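Long-range contacts in trans-2-enoyl-CoA reductase (Treponema denticola ATCC 35405, PDB 4GGO), which catalyses the NADH-dependent reduction of the carbon-carbon double bond of trans-2-enoyl-CoA substrates such as crotonyl-CoA in fatty acid biosynthesis: residues Tyr146-Asp157 / Lys203-Trp213; Ala77-Lys85 / Tyr113-Ala121. One frame throughout, in Å; residues are numbered along the deposited sequence.

Interaction 1. Residues Tyr146-Asp157 / Lys203-Trp213; sequences YSLASPVRTDPD and KVMGGEDWERW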
loop_
_atom_site.group_PDB
_atom_site.type_symbol
_atom_site.label_atom_id
_atom_site.label_comp_id
_atom_site.label_asym_id
_atom_site.label_seq_id
_atom_site.Cartn_x
_atom_site.Cartn_y
_atom_site.Cartn_z
ATOM N N TYR A 146 -9.490 1.157 0.360
ATOM C CA TYR A 146 -8.992 2.139 -0.596
ATOM C C TYR A 146 -7.482 2.294 -0.462
ATOM O O TYR A 146 -6.997 2.956 0.456
ATOM C CB TYR A 146 -9.680 3.491 -0.396
ATOM C CG TYR A 146 -9.406 4.481 -1.507
ATOM C CD1 TYR A 146 -8.301 5.322 -1.461
ATOM C CD2 TYR A 146 -10.251 4.570 -2.605
ATOM C CE1 TYR A 146 -8.046 6.224 -2.477
ATOM C CE2 TYR A 146 -10.005 5.469 -3.626
ATOM C CZ TYR A 146 -8.902 6.294 -3.557
ATOM O OH TYR A 146 -8.655 7.189 -4.570
ATOM N N SER A 147 -6.743 1.684 -1.384
ATOM C CA SER A 147 -5.285 1.720 -1.336
ATOM C C SER A 147 -4.682 2.144 -2.670
ATOM O O SER A 147 -3.667 1.599 -3.104
ATOM C CB SER A 147 -4.734 0.352 -0.926
ATOM O OG SER A 147 -3.317 0.361 -0.891
ATOM N N LEU A 148 -5.311 3.118 -3.321
ATOM C CA LEU A 148 -4.818 3.610 -4.602
ATOM C C LEU A 148 -3.535 4.417 -4.431
ATOM O O LEU A 148 -3.452 5.302 -3.579
ATOM C CB LEU A 148 -5.886 4.446 -5.312
ATOM C CG LEU A 148 -7.088 3.669 -5.850
ATOM C CD1 LEU A 148 -8.069 4.603 -6.536
ATOM C CD2 LEU A 148 -6.634 2.575 -6.806
ATOM N N ALA A 149 -2.535 4.097 -5.246
ATOM C CA ALA A 149 -1.250 4.780 -5.194
ATOM C C ALA A 149 -0.810 5.199 -6.591
ATOM O O ALA A 149 -0.211 4.414 -7.325
ATOM C CB ALA A 149 -0.202 3.887 -4.552
ATOM N N SER A 150 -1.114 6.440 -6.953
ATOM C CA SER A 150 -0.767 6.959 -8.270
ATOM C C SER A 150 -0.270 8.395 -8.172
ATOM O O SER A 150 -0.802 9.189 -7.397
ATOM C CB SER A 150 -1.975 6.886 -9.205
ATOM O OG SER A 150 -1.663 7.413 -10.483
ATOM N N PRO A 151 0.762 8.732 -8.956
ATOM C CA PRO A 151 1.281 10.102 -8.983
ATOM C C PRO A 151 0.359 11.032 -9.763
ATOM O O PRO A 151 0.492 12.252 -9.661
ATOM C CB PRO A 151 2.613 9.950 -9.718
ATOM C CG PRO A 151 2.410 8.777 -10.608
ATOM C CD PRO A 151 1.529 7.833 -9.836
ATOM N N VAL A 152 -0.562 10.458 -10.533
ATOM C CA VAL A 152 -1.449 11.247 -11.383
ATOM C C VAL A 152 -2.916 10.835 -11.260
ATOM O O VAL A 152 -3.227 9.679 -10.971
ATOM C CB VAL A 152 -1.032 11.163 -12.868
ATOM C CG1 VAL A 152 0.359 11.743 -13.067
ATOM C CG2 VAL A 152 -1.084 9.724 -13.358
ATOM N N ARG A 153 -3.812 11.792 -11.480
ATOM C CA ARG A 153 -5.246 11.517 -11.499
ATOM C C ARG A 153 -5.972 12.383 -12.524
ATOM O O ARG A 153 -5.819 13.605 -12.542
ATOM C CB ARG A 153 -5.871 11.732 -10.119
ATOM C CG ARG A 153 -7.396 11.681 -10.132
ATOM C CD ARG A 153 -7.990 11.842 -8.743
ATOM N NE ARG A 153 -9.450 11.783 -8.765
ATOM C CZ ARG A 153 -10.247 12.725 -8.271
ATOM N NH1 ARG A 153 -9.731 13.808 -7.705
ATOM N NH2 ARG A 153 -11.564 12.584 -8.338
ATOM N N THR A 154 -6.763 11.739 -13.376
ATOM C CA THR A 154 -7.599 12.456 -14.327
ATOM C C THR A 154 -8.975 12.700 -13.721
ATOM O O THR A 154 -9.715 11.755 -13.443
ATOM C CB THR A 154 -7.758 11.677 -15.646
ATOM O OG1 THR A 154 -6.466 11.414 -16.207
ATOM C CG2 THR A 154 -8.585 12.475 -16.641
ATOM N N ASP A 155 -9.303 13.970 -13.504
ATOM C CA ASP A 155 -10.593 14.350 -12.938
ATOM C C ASP A 155 -11.726 13.844 -13.826
ATOM O O ASP A 155 -11.808 14.201 -15.001
ATOM C CB ASP A 155 -10.673 15.872 -12.780
ATOM C CG ASP A 155 -11.825 16.313 -11.890
ATOM O OD1 ASP A 155 -12.951 15.799 -12.049
ATOM O OD2 ASP A 155 -11.600 17.186 -11.027
ATOM N N PRO A 156 -12.605 13.008 -13.258
ATOM C CA PRO A 156 -13.700 12.379 -14.005
ATOM C C PRO A 156 -14.774 13.371 -14.445
ATOM O O PRO A 156 -15.578 13.043 -15.315
ATOM C CB PRO A 156 -14.285 11.393 -12.992
ATOM C CG PRO A 156 -13.957 11.986 -11.666
ATOM C CD PRO A 156 -12.610 12.615 -11.838
ATOM N N ASP A 157 -14.786 14.561 -13.854
ATOM C CA ASP A 157 -15.807 15.555 -14.176
ATOM C C ASP A 157 -15.323 16.595 -15.183
ATOM O O ASP A 157 -16.130 17.228 -15.862
ATOM C CB ASP A 157 -16.304 16.251 -12.906
ATOM C CG ASP A 157 -17.065 15.315 -11.988
ATOM O OD1 ASP A 157 -17.636 14.322 -12.487
ATOM O OD2 ASP A 157 -17.098 15.575 -10.766
ATOM N N LYS A 203 -5.721 16.893 -4.954
ATOM C CA LYS A 203 -6.589 16.325 -5.981
ATOM C C LYS A 203 -6.268 14.858 -6.229
ATOM O O LYS A 203 -7.163 14.047 -6.464
ATOM C CB LYS A 203 -6.450 17.109 -7.288
ATOM C CG LYS A 203 -7.559 18.114 -7.540
ATOM C CD LYS A 203 -8.885 17.412 -7.782
ATOM C CE LYS A 203 -9.996 18.406 -8.071
ATOM N NZ LYS A 203 -11.307 17.729 -8.272
ATOM N N VAL A 204 -4.984 14.521 -6.167
ATOM C CA VAL A 204 -4.529 13.171 -6.475
ATOM C C VAL A 204 -4.484 12.265 -5.242
ATOM O O VAL A 204 -4.898 11.107 -5.300
ATOM C CB VAL A 204 -3.140 13.195 -7.150
ATOM C CG1 VAL A 204 -2.653 11.785 -7.426
ATOM C CG2 VAL A 204 -3.191 14.002 -8.437
ATOM N N MET A 205 -3.993 12.798 -4.127
ATOM C CA MET A 205 -3.755 11.980 -2.940
ATOM C C MET A 205 -4.775 12.181 -1.816
ATOM O O MET A 205 -4.706 11.514 -0.784
ATOM C CB MET A 205 -2.337 12.216 -2.412
ATOM C CG MET A 205 -1.248 11.931 -3.433
ATOM S SD MET A 205 0.404 12.245 -2.785
ATOM C CE MET A 205 0.451 11.101 -1.407
ATOM N N GLY A 206 -5.720 13.093 -2.017
ATOM C CA GLY A 206 -6.758 13.336 -1.030
ATOM C C GLY A 206 -7.832 12.263 -1.046
ATOM O O GLY A 206 -7.598 11.147 -1.510
ATOM N N GLY A 207 -9.018 12.602 -0.553
ATOM C CA GLY A 207 -10.092 11.632 -0.438
ATOM C C GLY A 207 -11.261 11.827 -1.389
ATOM O O GLY A 207 -12.353 11.315 -1.142
ATOM N N GLU A 208 -11.041 12.555 -2.479
ATOM C CA GLU A 208 -12.112 12.810 -3.443
ATOM C C GLU A 208 -12.617 11.537 -4.120
ATOM O O GLU A 208 -13.819 11.268 -4.129
ATOM C CB GLU A 208 -11.681 13.834 -4.496
ATOM C CG GLU A 208 -11.623 15.266 -3.985
ATOM C CD GLU A 208 -11.540 16.285 -5.107
ATOM O OE1 GLU A 208 -11.331 15.879 -6.271
ATOM O OE2 GLU A 208 -11.692 17.492 -4.825
ATOM N N ASP A 209 -11.701 10.758 -4.684
ATOM C CA ASP A 209 -12.078 9.540 -5.395
ATOM C C ASP A 209 -12.672 8.503 -4.450
ATOM O O ASP A 209 -13.596 7.775 -4.812
ATOM C CB ASP A 209 -10.878 8.943 -6.127
ATOM C CG ASP A 209 -11.246 7.719 -6.940
ATOM O OD1 ASP A 209 -12.166 7.817 -7.779
ATOM O OD2 ASP A 209 -10.623 6.657 -6.732
ATOM N N TRP A 210 -12.124 8.439 -3.241
ATOM C CA TRP A 210 -12.612 7.533 -2.209
ATOM C C TRP A 210 -14.086 7.799 -1.935
ATOM O O TRP A 210 -14.910 6.884 -1.960
ATOM C CB TRP A 210 -11.797 7.726 -0.929
ATOM C CG TRP A 210 -12.205 6.849 0.213
ATOM C CD1 TRP A 210 -12.875 5.662 0.147
ATOM C CD2 TRP A 210 -11.965 7.097 1.604
ATOM N NE1 TRP A 210 -13.066 5.156 1.410
ATOM C CE2 TRP A 210 -12.518 6.019 2.322
ATOM C CE3 TRP A 210 -11.338 8.128 2.310
ATOM C CZ2 TRP A 210 -12.459 5.939 3.712
ATOM C CZ3 TRP A 210 -11.282 8.048 3.691
ATOM C CH2 TRP A 210 -11.839 6.961 4.376
ATOM N N GLU A 211 -14.409 9.063 -1.683
ATOM C CA GLU A 211 -15.779 9.469 -1.404
ATOM C C GLU A 211 -16.669 9.232 -2.621
ATOM O O GLU A 211 -17.843 8.888 -2.485
ATOM C CB GLU A 211 -15.821 10.942 -0.989
ATOM C CG GLU A 211 -17.157 11.394 -0.422
ATOM C CD GLU A 211 -17.113 12.812 0.109
ATOM O OE1 GLU A 211 -16.300 13.614 -0.397
ATOM O OE2 GLU A 211 -17.885 13.125 1.040
ATOM N N ARG A 212 -16.101 9.408 -3.809
ATOM C CA ARG A 212 -16.839 9.181 -5.045
ATOM C C ARG A 212 -17.189 7.703 -5.191
ATOM O O ARG A 212 -18.296 7.359 -5.603
ATOM C CB ARG A 212 -16.031 9.661 -6.253
ATOM C CG ARG A 212 -16.850 9.805 -7.529
ATOM C CD ARG A 212 -15.979 10.242 -8.698
ATOM N NE ARG A 212 -16.755 10.467 -9.915
ATOM C CZ ARG A 212 -17.137 11.664 -10.349
ATOM N NH1 ARG A 212 -16.809 12.755 -9.669
ATOM N NH2 ARG A 212 -17.839 11.773 -11.469
ATOM N N TRP A 213 -16.240 6.836 -4.846
ATOM C CA TRP A 213 -16.476 5.395 -4.859
ATOM C C TRP A 213 -17.610 5.021 -3.912
ATOM O O TRP A 213 -18.512 4.269 -4.278
ATOM C CB TRP A 213 -15.208 4.632 -4.469
ATOM C CG TRP A 213 -14.311 4.292 -5.619
ATOM C CD1 TRP A 213 -13.202 4.975 -6.026
ATOM C CD2 TRP A 213 -14.445 3.178 -6.510
ATOM N NE1 TRP A 213 -12.638 4.359 -7.118
ATOM C CE2 TRP A 213 -13.382 3.252 -7.434
ATOM C CE3 TRP A 213 -15.360 2.127 -6.619
ATOM C CZ2 TRP A 213 -13.211 2.315 -8.452
ATOM C CZ3 TRP A 213 -15.187 1.197 -7.628
ATOM C CH2 TRP A 213 -14.122 1.297 -8.530
HETATM O O HOH W 1 -11.962 10.196 -9.379
#

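Interaction 2. Residues Ala77-Lys85 / Tyr113-Ala121; sequences ATIGVSFEK and YSVTIDGDA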
loop_
_atom_site.group_PDB
_atom_site.type_symbol
_atom_site.label_atom_id
_atom_site.label_comp_id
_atom_site.label_asym_id
_atom_site.label_seq_id
_atom_site.Cartn_x
_atom_site.Cartn_y
_atom_site.Cartn_z
ATOM N N ALA A 77 -15.130 -13.248 -0.515
ATOM C CA ALA A 77 -15.176 -12.982 -1.944
ATOM C C ALA A 77 -14.612 -11.588 -2.175
ATOM O O ALA A 77 -14.963 -10.646 -1.463
ATOM C CB ALA A 77 -16.602 -13.073 -2.452
ATOM N N THR A 78 -13.724 -11.452 -3.154
ATOM C CA THR A 78 -13.082 -10.166 -3.394
ATOM C C THR A 78 -13.188 -9.697 -4.840
ATOM O O THR A 78 -13.027 -10.477 -5.778
ATOM C CB THR A 78 -11.584 -10.180 -3.007
ATOM O OG1 THR A 78 -10.850 -11.002 -3.926
ATOM C CG2 THR A 78 -11.390 -10.699 -1.589
ATOM N N ILE A 79 -13.471 -8.411 -5.001
ATOM C CA ILE A 79 -13.313 -7.746 -6.282
ATOM C C ILE A 79 -12.149 -6.775 -6.152
ATOM O O ILE A 79 -12.147 -5.911 -5.274
ATOM C CB ILE A 79 -14.577 -6.977 -6.693
ATOM C CG1 ILE A 79 -15.735 -7.947 -6.938
ATOM C CG2 ILE A 79 -14.311 -6.147 -7.940
ATOM C CD1 ILE A 79 -17.047 -7.264 -7.235
ATOM N N GLY A 80 -11.151 -6.933 -7.012
ATOM C CA GLY A 80 -9.984 -6.072 -6.980
ATOM C C GLY A 80 -9.910 -5.172 -8.196
ATOM O O GLY A 80 -10.244 -5.584 -9.306
ATOM N N VAL A 81 -9.473 -3.936 -7.982
ATOM C CA VAL A 81 -9.305 -2.980 -9.065
ATOM C C VAL A 81 -7.891 -2.410 -9.056
ATOM O O VAL A 81 -7.407 -1.951 -8.021
ATOM C CB VAL A 81 -10.310 -1.818 -8.953
ATOM C CG1 VAL A 81 -10.040 -0.780 -10.029
ATOM C CG2 VAL A 81 -11.736 -2.336 -9.050
ATOM N N SER A 82 -7.232 -2.451 -10.209
ATOM C CA SER A 82 -5.911 -1.852 -10.367
ATOM C C SER A 82 -5.672 -1.488 -11.828
ATOM O O SER A 82 -6.344 -2.001 -12.718
ATOM C CB SER A 82 -4.818 -2.802 -9.873
ATOM O OG SER A 82 -4.748 -3.966 -10.679
ATOM N N PHE A 83 -4.710 -0.603 -12.068
ATOM C CA PHE A 83 -4.401 -0.158 -13.422
ATOM C C PHE A 83 -3.049 -0.708 -13.868
ATOM O O PHE A 83 -2.003 -0.145 -13.548
ATOM C CB PHE A 83 -4.399 1.371 -13.489
ATOM C CG PHE A 83 -4.613 1.922 -14.873
ATOM C CD1 PHE A 83 -4.868 1.078 -15.944
ATOM C CD2 PHE A 83 -4.558 3.287 -15.102
ATOM C CE1 PHE A 83 -5.067 1.588 -17.216
ATOM C CE2 PHE A 83 -4.755 3.802 -16.372
ATOM C CZ PHE A 83 -5.009 2.950 -17.430
ATOM N N GLU A 84 -3.078 -1.806 -14.614
ATOM C CA GLU A 84 -1.852 -2.479 -15.025
ATOM C C GLU A 84 -1.604 -2.375 -16.523
ATOM O O GLU A 84 -2.472 -1.950 -17.284
ATOM C CB GLU A 84 -1.907 -3.957 -14.634
ATOM C CG GLU A 84 -2.271 -4.202 -13.186
ATOM C CD GLU A 84 -1.295 -3.557 -12.231
ATOM O OE1 GLU A 84 -0.083 -3.553 -12.532
ATOM O OE2 GLU A 84 -1.741 -3.048 -11.182
ATOM N N LYS A 85 -0.402 -2.765 -16.931
ATOM C CA LYS A 85 -0.089 -2.963 -18.337
ATOM C C LYS A 85 0.124 -4.455 -18.558
ATOM O O LYS A 85 0.975 -5.066 -17.912
ATOM C CB LYS A 85 1.161 -2.172 -18.735
ATOM C CG LYS A 85 0.928 -0.670 -18.842
ATOM C CD LYS A 85 2.193 0.082 -19.234
ATOM C CE LYS A 85 3.069 0.378 -18.025
ATOM N NZ LYS A 85 4.276 1.169 -18.392
ATOM N N TYR A 113 -14.503 -16.979 -4.892
ATOM C CA TYR A 113 -14.893 -16.015 -5.912
ATOM C C TYR A 113 -13.891 -14.869 -5.946
ATOM O O TYR A 113 -13.623 -14.238 -4.922
ATOM C CB TYR A 113 -16.298 -15.470 -5.647
ATOM C CG TYR A 113 -16.655 -14.277 -6.510
ATOM C CD1 TYR A 113 -17.114 -14.447 -7.810
ATOM C CD2 TYR A 113 -16.536 -12.981 -6.023
ATOM C CE1 TYR A 113 -17.441 -13.360 -8.600
ATOM C CE2 TYR A 113 -16.858 -11.890 -6.804
ATOM C CZ TYR A 113 -17.312 -12.085 -8.091
ATOM O OH TYR A 113 -17.634 -10.998 -8.869
ATOM N N SER A 114 -13.341 -14.599 -7.125
ATOM C CA SER A 114 -12.382 -13.516 -7.284
ATOM C C SER A 114 -12.435 -12.928 -8.687
ATOM O O SER A 114 -12.186 -13.621 -9.674
ATOM C CB SER A 114 -10.966 -14.002 -6.975
ATOM O OG SER A 114 -10.026 -12.955 -7.134
ATOM N N VAL A 115 -12.769 -11.644 -8.768
ATOM C CA VAL A 115 -12.797 -10.937 -10.040
ATOM C C VAL A 115 -11.912 -9.698 -9.976
ATOM O O VAL A 115 -12.022 -8.891 -9.053
ATOM C CB VAL A 115 -14.231 -10.532 -10.432
ATOM C CG1 VAL A 115 -14.214 -9.543 -11.590
ATOM C CG2 VAL A 115 -15.048 -11.765 -10.787
ATOM N N THR A 116 -11.027 -9.561 -10.958
ATOM C CA THR A 116 -10.143 -8.407 -11.030
ATOM C C THR A 116 -10.516 -7.514 -12.208
ATOM O O THR A 116 -10.565 -7.968 -13.351
ATOM C CB THR A 116 -8.671 -8.833 -11.170
ATOM O OG1 THR A 116 -8.315 -9.691 -10.079
ATOM C CG2 THR A 116 -7.759 -7.615 -11.172
ATOM N N ILE A 117 -10.789 -6.247 -11.919
ATOM C CA ILE A 117 -11.084 -5.275 -12.962
ATOM C C ILE A 117 -9.873 -4.384 -13.217
ATOM O O ILE A 117 -9.441 -3.638 -12.338
ATOM C CB ILE A 117 -12.306 -4.410 -12.606
ATOM C CG1 ILE A 117 -13.555 -5.287 -12.496
ATOM C CG2 ILE A 117 -12.513 -3.322 -13.650
ATOM C CD1 ILE A 117 -14.823 -4.515 -12.224
ATOM N N ASP A 118 -9.326 -4.478 -14.425
ATOM C CA ASP A 118 -8.124 -3.738 -14.785
ATOM C C ASP A 118 -8.486 -2.439 -15.500
ATOM O O ASP A 118 -9.128 -2.456 -16.549
ATOM C CB ASP A 118 -7.219 -4.598 -15.668
ATOM C CG ASP A 118 -5.779 -4.115 -15.681
ATOM O OD1 ASP A 118 -5.551 -2.893 -15.562
ATOM O OD2 ASP A 118 -4.871 -4.964 -15.810
ATOM N N GLY A 119 -8.069 -1.316 -14.925
ATOM C CA GLY A 119 -8.347 -0.015 -15.504
ATOM C C GLY A 119 -8.167 1.119 -14.513
ATOM O O GLY A 119 -7.831 0.895 -13.349
ATOM N N ASP A 120 -8.395 2.342 -14.979
ATOM C CA ASP A 120 -8.240 3.528 -14.143
ATOM C C ASP A 120 -9.359 3.631 -13.111
ATOM O O ASP A 120 -10.497 3.957 -13.447
ATOM C CB ASP A 120 -8.201 4.786 -15.014
ATOM C CG ASP A 120 -8.009 6.055 -14.204
ATOM O OD1 ASP A 120 -7.490 5.971 -13.069
ATOM O OD2 ASP A 120 -8.369 7.140 -14.709
ATOM N N ALA A 121 -9.025 3.364 -11.852
ATOM C CA ALA A 121 -10.006 3.378 -10.769
ATOM C C ALA A 121 -10.566 4.773 -10.499
ATOM O O ALA A 121 -11.563 4.925 -9.795
ATOM C CB ALA A 121 -9.399 2.795 -9.499
HETATM O O HOH W 2 -11.377 -13.909 -3.006
#

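Interaction 1. Residues Tyr146-Asp157 / Lys203-Trp213
The loop that leaves the C-terminal end of a central strand of the Rossmann fold carries the NAD(+)-binding residue Leu-148, and it packs here on the end of helix 195-205 and the start of helix 208-219. Tyr-146 and Trp-210 meet first. CB of Trp-210 sits over the centre of the Tyr-146 ring, a CH-pi contact with 3.9 Å from CB to the ring centroid. CG of Leu-148 covers the opposite face. OH of Tyr-146 donates to OD2 of Asp-209 at 3.0 Å, and OD2 accepts on its anti lone pair, away from OD1. OD1 of Asp-209 forms a salt bridge with Lys-127.

Arg-153 reaches in between the two helices with an extended chain, its CG anti to the backbone N (chi1 171°). Its NH1 gives two bonds, to O of Lys-203 at 2.9 Å and to OE1 of Glu-208 at 3.0 Å. These bonds, with water 1 on NH2, limit how the guanidinium can turn. Water 1 passes on to OD1 of Asp-209. NZ of Lys-203 donates to OE1 of Glu-208 and to OD2 of Asp-155 at 2.8 Å, completing a four-residue salt-bridge network. Arg-212 holds Asp-157 end-on, NH2 to OD1 at 2.8 Å and NH1 to OD2 at 3.0 Å. CG of Pro-156 lies over the centre of the Arg-212 guanidinium.

Strand 161-163 pairs with strand 152-154, and helix 248-266 packs against Trp-210.

Interaction 2. Residues Ala77-Lys85 / Tyr113-Ala121
Strands 77-82 and 114-118 run parallel in the Rossmann sheet, joined by helix 95-110 in a beta-alpha-beta crossover. Thr-78 to Ser-82 bridge Ser-114 to Asp-118 in order. Backbone bonds alternate along the pair. Ile-117 N donates to Gly-80 O at 2.8 Å, almost in line with the carbonyl. The pair is loosest at its start, where the bond from Thr-78 N to Tyr-113 O is weak.

The tight part is the face with Ile-79, Val-81 and Ile-117. Val-81 and Ile-117 lie side by side, with Val-81 CG2 4.2 Å from Ile-117 CB. Because Val-81 CG1 is anti to the backbone N (chi1 175°), it also meets CB of Ala-121 at 3.7 Å. Helix 124-136 packs on Val-81 and Ile-117. The face with Thr-78, Ser-82, Ser-114 and Thr-116 is more polar. Arg-67 binds Thr-78 and Thr-116, Asp-104 binds Ser-114 and Thr-116, and Asn-100 hydrogen-bonds OG of Ser-82.

The C-terminal end is the solvent side, with Phe-83 and Asp-118 exposed, and it belongs to the NAD(+) site. Phe-83 lays one ring face over the Gly-119 to Asp-120 peptide, with Asp-120 N 3.7 Å above the ring plane. Phe-83, Glu-84, Asp-120 and Ala-121 all bind NAD(+). Glu-84 plays an important role in discriminating NADH against NADPH, and its carboxylate is held by Thr-94 and Ser-59. Its backbone is held from the neighbouring strand. Glu-84 N donates to Asp-118 OD1 at 2.9 Å, nearly straight at 176°, on the syn side of the carboxylate.

Each contact has one end at the NAD(+) site, and both belong to the same Rossmann sheet. Interaction 2 is a strand pair at one edge of that sheet. Interaction 1 joins the loop after strand 141-146, nearer the middle, to two helices outside it. Both are partly buried. In interaction 2 the backbone does most of the bonding and apolar side chains fill one face. In interaction 1 side chains do the bonding, with an aromatic end and a charged end. The two meet where Leu-148 CD1 lies 3.7 Å from Ala-121 CB, and Trp-213 NE1 makes a weak hydrogen bond to Ala-121 O. The Lys-127 that pairs with Asp-209 also donates to O of Ala-121.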